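Local coordinates for endoribonuclease L-PSP/chorismate mutase-like domain-containing protein (Shewanella oneidensis, PDB 2OTM) that is of unknown function but belongs to the YjgF-like family of putative endoribonucleases, trimers that probably bind small molecules between subunits, at residues Leu71-Ala76 against Cys146-Phe151; Gly41-Leu46 against Met140-Leu145; Tyr94-Val99 against His130-Trp135; Thr5-Leu10 against Cys84-Arg89. All coordinates share one frame; numbering follows the deposited sequence.

Contact 1 of 4, residues Leu71-Ala76 against Cys146-Phe151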
# COMPACT_ATOMS: atom_id res chain seq x y z
N LEU B 71 -6.62 7.31 17.89
CA LEU B 71 -7.56 6.31 18.36
C LEU B 71 -7.52 5.04 17.48
O LEU B 71 -7.57 3.92 18.00
CB LEU B 71 -8.98 6.88 18.41
CG LEU B 71 -10.08 6.03 19.00
CD1 LEU B 71 -9.74 5.47 20.40
CD2 LEU B 71 -11.40 6.83 18.97
N ALA B 72 -7.45 5.21 16.17
CA ALA B 72 -7.28 4.05 15.26
C ALA B 72 -6.01 3.26 15.58
O ALA B 72 -5.99 2.01 15.53
CB ALA B 72 -7.27 4.53 13.79
N THR B 73 -4.96 3.98 15.94
CA THR B 73 -3.67 3.35 16.27
C THR B 73 -3.77 2.64 17.63
O THR B 73 -3.22 1.56 17.81
CB THR B 73 -2.53 4.36 16.25
OG1 THR B 73 -2.44 4.94 14.93
CG2 THR B 73 -1.22 3.67 16.59
N LEU B 74 -4.51 3.21 18.57
CA LEU B 74 -4.76 2.51 19.82
C LEU B 74 -5.48 1.20 19.56
O LEU B 74 -5.16 0.19 20.18
CB LEU B 74 -5.59 3.39 20.77
CG LEU B 74 -5.74 2.91 22.20
CD1 LEU B 74 -4.36 2.87 22.91
CD2 LEU B 74 -6.73 3.80 22.94
N ASN B 75 -6.46 1.22 18.65
CA ASN B 75 -7.12 -0.01 18.20
C ASN B 75 -6.14 -0.99 17.56
O ASN B 75 -6.15 -2.16 17.88
CB ASN B 75 -8.27 0.31 17.21
CG ASN B 75 -9.57 0.65 17.92
OD1 ASN B 75 -10.42 -0.23 18.13
ND2 ASN B 75 -9.72 1.92 18.34
N ALA B 76 -5.27 -0.49 16.69
CA ALA B 76 -4.23 -1.32 16.08
C ALA B 76 -3.30 -1.96 17.11
O ALA B 76 -2.88 -3.10 16.95
CB ALA B 76 -3.42 -0.49 15.05
N CYS B 146 -10.67 7.70 8.95
CA CYS B 146 -9.36 7.14 8.74
C CYS B 146 -9.30 5.64 8.95
O CYS B 146 -10.19 5.03 9.55
CB CYS B 146 -8.35 7.82 9.66
SG CYS B 146 -8.56 7.50 11.44
N LEU B 147 -8.22 5.09 8.44
CA LEU B 147 -7.90 3.68 8.63
C LEU B 147 -6.39 3.56 8.84
O LEU B 147 -5.60 4.19 8.10
CB LEU B 147 -8.36 2.95 7.36
CG LEU B 147 -8.76 1.51 7.21
CD1 LEU B 147 -9.79 1.05 8.21
CD2 LEU B 147 -9.29 1.38 5.76
N VAL B 148 -5.98 2.70 9.77
CA VAL B 148 -4.58 2.54 10.10
C VAL B 148 -4.21 1.06 9.99
O VAL B 148 -4.99 0.18 10.37
CB VAL B 148 -4.30 3.10 11.55
CG1 VAL B 148 -3.00 2.60 12.09
CG2 VAL B 148 -4.36 4.65 11.53
N TYR B 149 -3.01 0.81 9.45
CA TYR B 149 -2.43 -0.51 9.34
C TYR B 149 -1.03 -0.45 9.95
O TYR B 149 -0.26 0.46 9.65
CB TYR B 149 -2.28 -0.93 7.88
CG TYR B 149 -3.56 -1.04 7.12
CD1 TYR B 149 -4.22 0.09 6.63
CD2 TYR B 149 -4.09 -2.28 6.82
CE1 TYR B 149 -5.41 -0.03 5.91
CE2 TYR B 149 -5.30 -2.41 6.10
CZ TYR B 149 -5.95 -1.27 5.66
OH TYR B 149 -7.11 -1.43 4.93
N LEU B 150 -0.70 -1.43 10.76
CA LEU B 150 0.62 -1.53 11.39
C LEU B 150 1.32 -2.82 10.96
O LEU B 150 0.67 -3.81 10.64
CB LEU B 150 0.51 -1.53 12.90
CG LEU B 150 -0.04 -0.27 13.57
CD1 LEU B 150 0.04 -0.43 15.06
CD2 LEU B 150 0.70 0.96 13.13
N PHE B 151 2.64 -2.75 10.92
CA PHE B 151 3.51 -3.86 10.56
C PHE B 151 4.60 -3.93 11.65
O PHE B 151 5.25 -2.92 11.94
CB PHE B 151 4.17 -3.60 9.24
CG PHE B 151 3.21 -3.42 8.08
CD1 PHE B 151 2.57 -2.21 7.89
CD2 PHE B 151 2.98 -4.43 7.19
CE1 PHE B 151 1.69 -2.03 6.84
CE2 PHE B 151 2.10 -4.25 6.12
CZ PHE B 151 1.47 -3.06 5.96
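Ala76 and Leu150 form the tight end of a helix laid against a β-strand, a case of how small side chains let the two come close. Ala76 CB lies only 3.5 Å from Leu150 CD1, closer than carbons usually approach. Leu150 holds CG beside its backbone N, opposite the carbonyl carbon (chi1 -64°), which lifts the branch off the strand toward the helix. One turn earlier, Ala72 CB rests 3.7 Å from Val148 CG2. The other branch of Val148, CG1, turns to Thr73 and stands 3.7 Å from OG1. Thr73 and Val148 meet at a slant, and this hydroxyl lies beside the valine methyls while hydrogen-bonding to Cys69 O in the preceding helical turn, a bond that satisfies it inside an apolar layer.

The grip slackens elsewhere. Cys146 SG stops 4.0 Å from Ala72 CB, and Val148 CG1 reaches Ala76 CB at no less than 4.3 Å. On the flank of the helix, the partly exposed Leu71 packs on Leu51 instead of this strand; its carbonyl O receives Asn75 ND2 at 3.0 Å, from the face opposite to Asn75 N, and the same ND2 also bonds Tyr45 O.

With alanines facing it, the strand comes to 7.9 Å from the helix axis, and the two directions diverge by 37°. Helix 62-84 thus packs on the sheet of this α/β fold over strand 146-153, where Leu96 of strand 92-100 touches Val148 and Leu120 of helix 109-124 closes over Thr73 and Leu150.

Contact 2 of 4, residues Gly41-Leu46 against Met140-Leu145; sequences GQFPYL and MPLNSL
Ser144 OG hydrogen-bonds to Cys146 O, and round this buried hydroxyl two residues of Gly41-Leu46 close in: Pro44 CD at 3.3 Å and Phe43 CD2 at 3.6 Å. The serine oxygen lies anti to its own backbone N (chi1 -172°), the setting that carries it into the corner between the proline ring and the phenyl edge. A turn supplies one side of the surroundings of the Phe43 ring. Pro141 O, 3.7 Å from Phe43 CE2, lies close to the ring plane at its rim, and Pro141 CB, 3.9 Å from Phe43 CZ, meets the same rim with the two side chains at about a right angle. Leu142 comes from another direction, with CD1 over one face of the phenyl ring, displaced toward its margin. That methyl also lies 3.2 Å from Tyr45 OH, which makes it the bridge between the two aromatic residues.

Backbone turns shape both segments. Pro44 is the centre of an inverse gamma turn, while Asn143 N bonds Met140 O and Ser144 N bonds Pro141 O, both at 3.0 Å, folding Met140-Leu145 tightly.

The pair joins the approach to strand 45-46 with the loop linking strands 131-136 and 146-153. Leu50 of strand 49-50 touches Phe43, Pro44, Tyr45 and Leu142, Leu147 of strand 146-153 packs on Phe43 and Pro141, and His109 of the second subunit reaches Pro141.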
# COMPACT_ATOMS: atom_id res chain seq x y z
N GLY B 41 -7.15 -3.45 8.34
CA GLY B 41 -7.43 -2.04 8.65
C GLY B 41 -8.06 -1.85 10.00
O GLY B 41 -8.98 -2.57 10.37
N GLN B 42 -7.58 -0.84 10.73
CA GLN B 42 -8.01 -0.54 12.09
C GLN B 42 -8.64 0.84 12.14
O GLN B 42 -8.13 1.76 11.56
CB GLN B 42 -6.82 -0.58 13.04
CG GLN B 42 -6.08 -1.87 13.01
CD GLN B 42 -6.83 -3.00 13.69
OE1 GLN B 42 -7.42 -2.81 14.74
NE2 GLN B 42 -6.80 -4.18 13.08
N PHE B 43 -9.79 0.92 12.80
CA PHE B 43 -10.65 2.10 12.79
C PHE B 43 -10.62 2.82 14.13
O PHE B 43 -10.29 2.21 15.18
CB PHE B 43 -12.09 1.64 12.58
CG PHE B 43 -12.35 1.03 11.24
CD1 PHE B 43 -12.14 -0.34 11.03
CD2 PHE B 43 -12.82 1.79 10.19
CE1 PHE B 43 -12.38 -0.91 9.78
CE2 PHE B 43 -13.06 1.23 8.94
CZ PHE B 43 -12.83 -0.12 8.74
N PRO B 44 -11.03 4.09 14.15
CA PRO B 44 -11.12 4.83 15.39
C PRO B 44 -12.41 4.57 16.19
O PRO B 44 -13.34 5.38 16.21
CB PRO B 44 -11.00 6.29 14.93
CG PRO B 44 -11.61 6.31 13.62
CD PRO B 44 -11.39 4.93 12.99
N TYR B 45 -12.42 3.40 16.82
CA TYR B 45 -13.50 2.94 17.65
C TYR B 45 -13.24 3.27 19.09
O TYR B 45 -12.13 3.11 19.58
CB TYR B 45 -13.60 1.42 17.61
CG TYR B 45 -14.27 0.85 16.39
CD1 TYR B 45 -15.62 1.07 16.15
CD2 TYR B 45 -13.58 0.00 15.52
CE1 TYR B 45 -16.25 0.54 15.05
CE2 TYR B 45 -14.21 -0.53 14.41
CZ TYR B 45 -15.55 -0.25 14.18
OH TYR B 45 -16.19 -0.79 13.11
N LEU B 46 -14.29 3.67 19.79
CA LEU B 46 -14.22 3.85 21.21
C LEU B 46 -15.51 3.27 21.78
O LEU B 46 -16.59 3.67 21.35
CB LEU B 46 -14.10 5.33 21.53
CG LEU B 46 -14.15 5.73 23.01
CD1 LEU B 46 -12.89 5.32 23.75
CD2 LEU B 46 -14.40 7.24 23.12
N MSE B 140 -14.65 5.66 2.14
CA MSE B 140 -14.04 4.85 3.20
C MSE B 140 -15.01 3.82 3.74
O MSE B 140 -16.20 4.08 3.81
CB MSE B 140 -13.60 5.76 4.37
CG MSE B 140 -12.64 6.83 4.01
SE MSE B 140 -10.86 6.14 3.64
CE MSE B 140 -10.32 5.85 5.50
N PRO B 141 -14.49 2.69 4.24
CA PRO B 141 -15.41 1.71 4.83
C PRO B 141 -16.05 2.35 6.04
O PRO B 141 -15.36 3.08 6.77
CB PRO B 141 -14.48 0.56 5.23
CG PRO B 141 -13.22 0.76 4.43
CD PRO B 141 -13.10 2.26 4.40
N LEU B 142 -17.36 2.16 6.20
CA LEU B 142 -18.14 2.71 7.30
C LEU B 142 -18.13 4.24 7.32
O LEU B 142 -18.47 4.84 8.33
CB LEU B 142 -17.64 2.15 8.66
CG LEU B 142 -17.57 0.61 8.85
CD1 LEU B 142 -17.03 0.23 10.22
CD2 LEU B 142 -18.94 0.00 8.68
N ASN B 143 -17.72 4.88 6.22
CA ASN B 143 -17.52 6.32 6.19
C ASN B 143 -16.57 6.81 7.26
O ASN B 143 -16.65 7.98 7.70
CB ASN B 143 -18.86 7.04 6.29
CG ASN B 143 -18.76 8.52 5.98
OD1 ASN B 143 -17.94 8.96 5.14
ND2 ASN B 143 -19.60 9.32 6.65
N SER B 144 -15.63 5.94 7.65
CA SER B 144 -14.62 6.31 8.62
C SER B 144 -13.76 7.47 8.12
O SER B 144 -13.45 7.58 6.94
CB SER B 144 -13.72 5.12 8.93
OG SER B 144 -12.82 5.38 10.01
N LEU B 145 -13.35 8.34 9.02
CA LEU B 145 -12.40 9.39 8.65
C LEU B 145 -11.04 8.80 8.30
O LEU B 145 -10.33 9.33 7.45
CB LEU B 145 -12.26 10.38 9.78
CG LEU B 145 -11.19 11.45 9.64
CD1 LEU B 145 -11.53 12.37 8.46
CD2 LEU B 145 -11.19 12.18 10.95

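Contact 3 of 4, residues Tyr94-Val99 against His130-Trp135; sequences YRLEGV and HSRMIW. With ACT (acetate ion), chain I.
The parallel strands of a β-α-β unit, strand 92-100, helix 109-124 and strand 131-136, meet here, with Arg95, Leu96, Glu97, Gly98 and Val99 paired in order with Ser131, Arg132, Met133, Ile134 and Trp135. Backbone bonds alternate between the two strands: Ser131 N to Tyr94 O, Leu96 N to Ser131 O, Met133 N to Leu96 O, Gly98 N to Met133 O and Trp135 N to Gly98 O, all at 3.0 to 3.1 Å. Tyr94 and Arg95 form a classic β bulge opposite Phe151 on the antiparallel side.

One face carries Arg95, Glu97, Ser131, selenomethionine Met133 and Trp135, and lies against the other two subunits. In Arg95 the bend at chi2 (82°) brings the guanidinium over Ser131 and Glu97: NE makes a straight salt bridge of 2.9 Å to the anti lone pair of Glu97 OE2, and NH1 bonds Ser131 OG at 2.9 Å. Both partners lie in the guanidinium plane, which fixes its rotation. The Glu97 carboxylate meets the rim of the Trp135 ring with OE1 at 3.6 Å from CH2, the two planes 80° apart; this indole also packs edge-to-face on Trp135 of the second subunit.

The opposite face, with Leu96, Arg132 and Ile134, turns to helix 109-124. His130 CD2 packs on Leu96 CB there. Tyr27 of the third subunit lies on Arg132, consistent with the inter-subunit pocket of YjgF relatives, where an arginine binds carboxylates. Asp114 pairs with Arg132 NH1, while NE and NH2 grasp both oxygens of an acetate, probably from the crystallisation liquor, NE reaching O at 3.0 Å and NH2 reaching OXT at 2.8 Å.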
# COMPACT_ATOMS: atom_id res chain seq x y z
N TYR B 94 7.85 -1.40 12.43
CA TYR B 94 8.72 -0.84 11.39
C TYR B 94 7.97 -0.03 10.34
O TYR B 94 8.60 0.72 9.57
CB TYR B 94 9.57 -1.92 10.69
CG TYR B 94 8.80 -2.99 9.98
CD1 TYR B 94 8.41 -2.83 8.67
CD2 TYR B 94 8.46 -4.18 10.62
CE1 TYR B 94 7.72 -3.81 8.00
CE2 TYR B 94 7.73 -5.18 9.94
CZ TYR B 94 7.39 -4.98 8.63
OH TYR B 94 6.71 -5.90 7.93
N ARG B 95 6.65 -0.17 10.28
CA ARG B 95 5.87 0.50 9.24
C ARG B 95 4.45 0.82 9.71
O ARG B 95 3.79 0.01 10.35
CB ARG B 95 5.81 -0.39 8.01
CG ARG B 95 5.07 0.16 6.81
CD ARG B 95 5.97 1.04 6.06
NE ARG B 95 5.66 1.12 4.65
CZ ARG B 95 6.47 1.71 3.77
NH1 ARG B 95 7.59 2.26 4.19
NH2 ARG B 95 6.17 1.75 2.49
N LEU B 96 4.03 2.05 9.41
CA LEU B 96 2.66 2.53 9.60
C LEU B 96 2.13 2.89 8.23
O LEU B 96 2.82 3.58 7.49
CB LEU B 96 2.69 3.80 10.44
CG LEU B 96 1.48 4.75 10.41
CD1 LEU B 96 0.25 4.01 10.97
CD2 LEU B 96 1.81 6.06 11.18
N GLU B 97 0.92 2.44 7.87
CA GLU B 97 0.29 2.86 6.61
C GLU B 97 -1.11 3.36 6.97
O GLU B 97 -1.90 2.64 7.58
CB GLU B 97 0.32 1.76 5.53
CG GLU B 97 1.77 1.27 5.25
CD GLU B 97 1.95 0.21 4.19
OE1 GLU B 97 0.97 -0.35 3.63
OE2 GLU B 97 3.13 -0.08 3.90
N GLY B 98 -1.40 4.61 6.62
CA GLY B 98 -2.64 5.27 6.99
C GLY B 98 -3.38 5.83 5.80
O GLY B 98 -2.75 6.35 4.89
N VAL B 99 -4.70 5.75 5.85
CA VAL B 99 -5.60 6.29 4.86
C VAL B 99 -6.55 7.26 5.54
O VAL B 99 -7.10 6.94 6.62
CB VAL B 99 -6.50 5.21 4.20
CG1 VAL B 99 -7.23 5.78 3.01
CG2 VAL B 99 -5.70 3.97 3.78
N HIS B 130 9.37 4.18 12.90
CA HIS B 130 8.78 3.54 11.74
C HIS B 130 8.89 4.42 10.52
O HIS B 130 8.92 5.65 10.68
CB HIS B 130 7.30 3.32 11.98
CG HIS B 130 6.57 4.57 12.38
ND1 HIS B 130 6.55 5.03 13.68
CD2 HIS B 130 5.83 5.44 11.65
CE1 HIS B 130 5.85 6.15 13.72
NE2 HIS B 130 5.38 6.41 12.51
N SER B 131 8.95 3.79 9.34
CA SER B 131 8.66 4.46 8.08
C SER B 131 7.15 4.50 7.94
O SER B 131 6.43 3.85 8.68
CB SER B 131 9.31 3.77 6.86
OG SER B 131 8.91 2.41 6.72
N ARG B 132 6.66 5.28 6.98
CA ARG B 132 5.22 5.34 6.81
C ARG B 132 4.79 5.69 5.40
O ARG B 132 5.59 6.27 4.62
CB ARG B 132 4.58 6.29 7.85
CG ARG B 132 4.33 7.70 7.41
CD ARG B 132 3.69 8.49 8.56
NE ARG B 132 3.41 9.84 8.11
CZ ARG B 132 3.09 10.87 8.88
NH1 ARG B 132 2.97 10.74 10.19
NH2 ARG B 132 2.86 12.03 8.30
N MSE B 133 3.57 5.25 5.09
CA MSE B 133 2.86 5.59 3.86
C MSE B 133 1.59 6.31 4.23
O MSE B 133 0.96 6.06 5.27
CB MSE B 133 2.49 4.33 3.06
CG MSE B 133 3.64 3.42 2.74
SE MSE B 133 3.09 2.05 1.39
CE MSE B 133 3.05 3.07 -0.23
N ILE B 134 1.18 7.23 3.37
CA ILE B 134 -0.04 7.96 3.62
C ILE B 134 -0.82 8.02 2.31
O ILE B 134 -0.23 8.18 1.23
CB ILE B 134 0.24 9.38 4.14
CG1 ILE B 134 -1.05 10.01 4.61
CG2 ILE B 134 0.90 10.24 3.00
CD1 ILE B 134 -0.87 11.26 5.52
N TRP B 135 -2.14 7.83 2.40
CA TRP B 135 -3.03 7.97 1.23
C TRP B 135 -4.28 8.75 1.62
O TRP B 135 -4.66 8.77 2.78
CB TRP B 135 -3.54 6.61 0.72
CG TRP B 135 -2.52 5.61 0.24
CD1 TRP B 135 -1.91 5.53 -0.99
CD2 TRP B 135 -2.01 4.54 1.00
NE1 TRP B 135 -1.06 4.44 -1.04
CE2 TRP B 135 -1.10 3.82 0.18
CE3 TRP B 135 -2.24 4.11 2.31
CZ2 TRP B 135 -0.46 2.69 0.62
CZ3 TRP B 135 -1.59 2.99 2.75
CH2 TRP B 135 -0.70 2.29 1.91
C ACT I . 3.86 11.57 4.81
O ACT I . 3.94 10.36 5.22
OXT ACT I . 3.30 12.42 5.56
CH3 ACT I . 4.40 12.02 3.48

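Contact 4 of 4, residues Thr5-Leu10 against Cys84-Arg89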
# COMPACT_ATOMS: atom_id res chain seq x y z
N THR B 5 7.30 -1.61 30.09
CA THR B 5 6.69 -2.28 28.97
C THR B 5 5.81 -1.27 28.23
O THR B 5 5.43 -0.24 28.79
CB THR B 5 5.78 -3.42 29.45
OG1 THR B 5 4.82 -2.86 30.35
CG2 THR B 5 6.58 -4.58 30.16
N PRO B 6 5.43 -1.58 26.97
CA PRO B 6 4.45 -0.73 26.28
C PRO B 6 3.14 -0.64 27.07
O PRO B 6 2.52 0.42 27.18
CB PRO B 6 4.27 -1.46 24.93
CG PRO B 6 5.57 -2.19 24.75
CD PRO B 6 5.88 -2.69 26.13
N GLU B 7 2.75 -1.74 27.69
CA GLU B 7 1.57 -1.75 28.53
C GLU B 7 1.68 -0.72 29.66
O GLU B 7 0.71 -0.02 29.92
CB GLU B 7 1.32 -3.15 29.08
CG GLU B 7 0.84 -4.18 28.07
CD GLU B 7 1.94 -4.91 27.30
OE1 GLU B 7 3.13 -4.51 27.35
OE2 GLU B 7 1.58 -5.89 26.60
N SER B 8 2.84 -0.61 30.31
CA SER B 8 2.98 0.38 31.41
C SER B 8 2.86 1.81 30.88
O SER B 8 2.32 2.70 31.56
CB SER B 8 4.28 0.18 32.19
OG SER B 8 5.41 0.47 31.39
N ARG B 9 3.34 2.03 29.66
CA ARG B 9 3.27 3.35 29.05
C ARG B 9 1.84 3.73 28.67
O ARG B 9 1.45 4.91 28.77
CB ARG B 9 4.17 3.42 27.85
CG ARG B 9 5.65 3.33 28.20
CD ARG B 9 6.49 3.40 26.95
NE ARG B 9 7.85 2.94 27.17
CZ ARG B 9 8.39 1.80 26.73
NH1 ARG B 9 7.73 0.95 25.96
NH2 ARG B 9 9.66 1.53 27.05
N LEU B 10 1.06 2.74 28.23
CA LEU B 10 -0.37 2.96 28.00
C LEU B 10 -1.04 3.35 29.33
O LEU B 10 -1.82 4.30 29.39
CB LEU B 10 -1.03 1.70 27.42
CG LEU B 10 -0.70 1.34 25.96
CD1 LEU B 10 -1.04 -0.11 25.66
CD2 LEU B 10 -1.41 2.29 24.93
N CYS B 84 0.19 -11.05 20.04
CA CYS B 84 1.46 -11.49 20.63
C CYS B 84 1.47 -11.63 22.14
O CYS B 84 2.44 -12.13 22.69
CB CYS B 84 2.62 -10.62 20.15
SG CYS B 84 2.50 -8.96 20.71
N GLY B 85 0.39 -11.24 22.80
CA GLY B 85 0.24 -11.46 24.24
C GLY B 85 0.88 -10.39 25.08
O GLY B 85 0.20 -9.77 25.92
N GLU B 86 2.18 -10.17 24.88
CA GLU B 86 2.95 -9.18 25.58
C GLU B 86 3.53 -8.30 24.50
O GLU B 86 4.24 -8.78 23.63
CB GLU B 86 4.07 -9.85 26.38
CG GLU B 86 3.59 -10.61 27.62
CD GLU B 86 3.11 -9.68 28.73
OE1 GLU B 86 3.63 -8.55 28.86
OE2 GLU B 86 2.19 -10.08 29.47
N LEU B 87 3.22 -7.01 24.56
CA LEU B 87 3.69 -6.07 23.56
C LEU B 87 5.22 -5.91 23.60
O LEU B 87 5.82 -5.45 22.64
CB LEU B 87 2.99 -4.72 23.73
CG LEU B 87 1.51 -4.65 23.31
CD1 LEU B 87 0.90 -3.33 23.74
CD2 LEU B 87 1.33 -4.85 21.80
N SER B 88 5.85 -6.31 24.72
CA SER B 88 7.32 -6.39 24.79
C SER B 88 7.94 -7.33 23.77
O SER B 88 9.13 -7.27 23.49
CB SER B 88 7.75 -6.89 26.17
OG SER B 88 7.42 -5.93 27.14
N ARG B 89 7.14 -8.25 23.27
CA ARG B 89 7.58 -9.22 22.26
C ARG B 89 7.82 -8.60 20.88
O ARG B 89 8.48 -9.18 20.01
CB ARG B 89 6.60 -10.38 22.18
CG ARG B 89 6.55 -11.18 23.51
CD ARG B 89 5.51 -12.30 23.54
NE ARG B 89 5.61 -12.95 24.86
CZ ARG B 89 4.62 -13.51 25.55
NH1 ARG B 89 3.39 -13.58 25.08
NH2 ARG B 89 4.88 -14.04 26.75
O HOH W 1 4.84 -6.59 27.41
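Charge and polarity come first where Glu7 meets Leu87. Glu7 OE2 accepts the Leu87 backbone N-H at 2.8 Å in a nearly straight bond (174°), using its syn lone pair. A bend in the glutamate chain (chi2 86°) folds the carboxylate back toward the loop, and Lys81 salt-bridges the same oxygen. Glu86 OE1 stands 4.0 Å from Glu7 OE2, a like charge that the lysine would probably offset.

Water supplies a second link. One molecule donates to Glu7 OE1 and to Glu86 OE1, each at 2.7 Å, and accepts from Ser88 N, tying the two carboxylates to the loop backbone.

Apolar packing lies alongside. Pro6 CB rests 3.7 Å from Leu87 CB, the two side chains meeting at a slant, and Leu10 CD1 approaches Leu87 CD1 more loosely at 4.2 Å. Thr5 CG2 touches Ser88 OG at 3.4 Å. Phe124 of helix 109-124 packs against both Pro6 and Leu87.

The whole illustrates a capped helix start docked on a loop: Thr5 is the N-cap of helix 6-12, its OG1 accepting from Ser8 N at 3.0 Å, with proline and glutamate following in the first turn, residues well suited to an α-helix N-terminus.

How the contacts relate
Contact 1 lies about 2 Å from the centre of the chain, measured from its own centre, and ties the others together. Its strand, 146-153, is hydrogen-bonded to strand 92-100 of contact 3 within one sheet, and contacts 1 and 3 are about 10 Å apart between centres. Contact 2, about 9 Å away between centres, joins it through Val148 with Gln42 and Asn75 with Tyr45. Contact 4 is peripheral, about 24 Å from contact 2 between centres and on the opposite side of the chain's centre, meeting contact 1 through Leu10 and Leu74. Along the chain, contact 4 closes before contact 3 opens, whereas contacts 1 and 2 alternate. Contacts 1, 2 and 3 all reach the second subunit, so the packing of the core runs on into the subunit interface at these points.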